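Local coordinates for protein catalase (Bacillus pumilus, PDB 4QOL) that catalyses the breakdown of hydrogen peroxide to water and oxygen at a haem centre and also shows peroxidase-like reactivity toward phenolic substrates, at residues V199-W204 and E326-K331. Numbering follows the deposited sequence.
Sequences VHTFRW and EASEDK
Arg203 and Glu326 form an antiparallel, hydrogen-bonded pair that adds the short strand 325-327 to the edge of the catalase beta-sheet, beside strand 202-205. Two nearly straight backbone bonds close it, Arg203 N to Glu326 O (2.9 Å) and Glu326 N to Arg203 O (2.8 Å). Toward His200 and Asp330 the chains draw apart, and side chains and a water take over from regular strand bonding. Ser328 OG donates to Thr201 O (2.7 Å), approaching from above the carbonyl plane, and accepts from Asp330 N in an ST turn. The extended Arg203 side chain runs past Ala327 O into a side-on salt bridge in which NE (3.2 Å) and NH2 (3.1 Å) both donate to Glu329 OE1. A leucine in place of Arg203 would probably leave OE1 without both guanidinium donors and the buried carboxylate without its charge partner. Glu326, its backbone held in the tight pair, has its side chain at the partly exposed side, OE1 hydrogen-bonded to Ser402 OG. At the haem-side end, a water accepts from Thr201 N and donates to Asp330 OD2. Asp330 turns its CG away from the backbone N (chi1 173°), which carries OD2 to the ring edge of His200, where ND1 donates to it at 2.7 Å from above the carboxylate plane.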
loop_
_atom_site.group_PDB
_atom_site.type_symbol
_atom_site.label_atom_id
_atom_site.label_comp_id
_atom_site.label_asym_id
_atom_site.label_seq_id
_atom_site.Cartn_x
_atom_site.Cartn_y
_atom_site.Cartn_z
ATOM N N VAL A 199 26.644 20.480 2.043
ATOM C CA VAL A 199 27.008 19.928 3.368
ATOM C C VAL A 199 28.120 18.921 3.310
ATOM O O VAL A 199 29.240 19.213 3.765
ATOM C CB VAL A 199 25.780 19.368 4.180
ATOM C CG1 VAL A 199 26.211 18.796 5.534
ATOM C CG2 VAL A 199 24.751 20.463 4.394
ATOM N N HIS A 200 27.908 17.767 2.666
ATOM C CA HIS A 200 28.966 16.794 2.538
ATOM C C HIS A 200 30.022 17.188 1.535
ATOM O O HIS A 200 29.767 17.911 0.579
ATOM C CB HIS A 200 28.445 15.440 2.030
ATOM C CG HIS A 200 27.221 14.929 2.755
ATOM N ND1 HIS A 200 27.303 14.419 4.026
ATOM C CD2 HIS A 200 25.927 14.808 2.378
ATOM C CE1 HIS A 200 26.083 14.064 4.448
ATOM N NE2 HIS A 200 25.223 14.320 3.483
ATOM N N THR A 201 31.200 16.689 1.807
ATOM C CA THR A 201 32.278 16.480 0.807
ATOM C C THR A 201 31.820 15.398 -0.154
ATOM O O THR A 201 31.313 14.350 0.251
ATOM C CB THR A 201 33.522 16.051 1.513
ATOM O OG1 THR A 201 33.895 17.069 2.486
ATOM C CG2 THR A 201 34.652 15.817 0.525
ATOM N N PHE A 202 31.961 15.685 -1.454
ATOM C CA PHE A 202 31.822 14.702 -2.482
ATOM C C PHE A 202 33.175 14.522 -3.201
ATOM O O PHE A 202 34.138 15.206 -2.907
ATOM C CB PHE A 202 30.762 15.179 -3.497
ATOM C CG PHE A 202 29.391 15.235 -2.914
ATOM C CD1 PHE A 202 28.592 14.062 -2.880
ATOM C CD2 PHE A 202 28.921 16.376 -2.310
ATOM C CE1 PHE A 202 27.324 14.099 -2.225
ATOM C CE2 PHE A 202 27.667 16.413 -1.697
ATOM C CZ PHE A 202 26.896 15.296 -1.640
ATOM N N ARG A 203 33.177 13.625 -4.126
ATOM C CA ARG A 203 34.359 13.383 -4.974
ATOM C C ARG A 203 34.062 13.840 -6.392
ATOM O O ARG A 203 33.036 13.399 -6.972
ATOM C CB ARG A 203 34.701 11.900 -4.958
ATOM C CG ARG A 203 35.324 11.399 -3.668
ATOM C CD ARG A 203 35.738 9.911 -3.864
ATOM N NE ARG A 203 36.501 9.507 -2.708
ATOM C CZ ARG A 203 37.739 9.013 -2.714
ATOM N NH1 ARG A 203 38.385 8.698 -3.829
ATOM N NH2 ARG A 203 38.291 8.770 -1.556
ATOM N N TRP A 204 34.980 14.612 -6.984
ATOM C CA TRP A 204 34.907 14.967 -8.387
ATOM C C TRP A 204 35.998 14.205 -9.089
ATOM O O TRP A 204 37.131 14.181 -8.621
ATOM C CB TRP A 204 35.067 16.465 -8.558
ATOM C CG TRP A 204 33.823 17.218 -8.576
ATOM C CD1 TRP A 204 32.513 16.785 -8.227
ATOM C CD2 TRP A 204 33.688 18.579 -8.944
ATOM N NE1 TRP A 204 31.627 17.814 -8.397
ATOM C CE2 TRP A 204 32.308 18.933 -8.802
ATOM C CE3 TRP A 204 34.554 19.533 -9.387
ATOM C CZ2 TRP A 204 31.831 20.157 -9.162
ATOM C CZ3 TRP A 204 34.069 20.825 -9.623
ATOM C CH2 TRP A 204 32.719 21.103 -9.524
ATOM N N GLU A 326 30.881 11.656 -7.450
ATOM C CA GLU A 326 30.771 10.453 -6.639
ATOM C C GLU A 326 30.591 10.782 -5.149
ATOM O O GLU A 326 30.905 11.881 -4.713
ATOM C CB GLU A 326 31.998 9.576 -6.861
ATOM C CG GLU A 326 31.979 9.008 -8.281
ATOM C CD GLU A 326 33.119 8.119 -8.650
ATOM O OE1 GLU A 326 33.752 7.557 -7.745
ATOM O OE2 GLU A 326 33.342 7.955 -9.887
ATOM N N ALA A 327 30.086 9.800 -4.387
ATOM C CA ALA A 327 30.003 9.954 -2.921
ATOM C C ALA A 327 31.393 10.006 -2.335
ATOM O O ALA A 327 32.351 9.419 -2.890
ATOM C CB ALA A 327 29.200 8.807 -2.308
ATOM N N SER A 328 31.577 10.717 -1.258
ATOM C CA SER A 328 32.716 10.472 -0.430
ATOM C C SER A 328 32.368 9.400 0.609
ATOM O O SER A 328 31.178 9.017 0.799
ATOM C CB SER A 328 33.167 11.729 0.278
ATOM O OG SER A 328 32.301 12.088 1.378
ATOM N N GLU A 329 33.386 9.089 1.398
ATOM C CA GLU A 329 33.301 8.168 2.539
ATOM C C GLU A 329 32.512 8.648 3.776
ATOM O O GLU A 329 32.292 7.876 4.703
ATOM C CB GLU A 329 34.749 7.773 2.869
ATOM C CG GLU A 329 35.665 9.002 2.936
ATOM C CD GLU A 329 36.438 9.494 1.607
ATOM O OE1 GLU A 329 36.040 9.494 0.412
ATOM O OE2 GLU A 329 37.569 10.039 1.770
ATOM N N ASP A 330 32.032 9.881 3.751
ATOM C CA ASP A 330 31.273 10.487 4.847
ATOM C C ASP A 330 30.147 9.497 5.301
ATOM O O ASP A 330 29.336 9.142 4.471
ATOM C CB ASP A 330 30.760 11.821 4.288
ATOM C CG ASP A 330 29.780 12.586 5.227
ATOM O OD1 ASP A 330 28.977 11.937 5.895
ATOM O OD2 ASP A 330 29.713 13.830 5.104
ATOM N N LYS A 331 30.106 9.114 6.605
ATOM C CA LYS A 331 29.313 8.004 7.006
ATOM C C LYS A 331 27.814 8.444 7.126
ATOM O O LYS A 331 26.952 7.597 7.168
ATOM C CB LYS A 331 29.734 7.426 8.364
ATOM C CG LYS A 331 31.140 6.842 8.397
ATOM C CD LYS A 331 31.454 6.269 9.784
ATOM C CE LYS A 331 32.941 6.014 9.921
ATOM N NZ LYS A 331 33.213 5.488 11.269
HETATM O O HOH W 1 31.813 15.404 4.290
#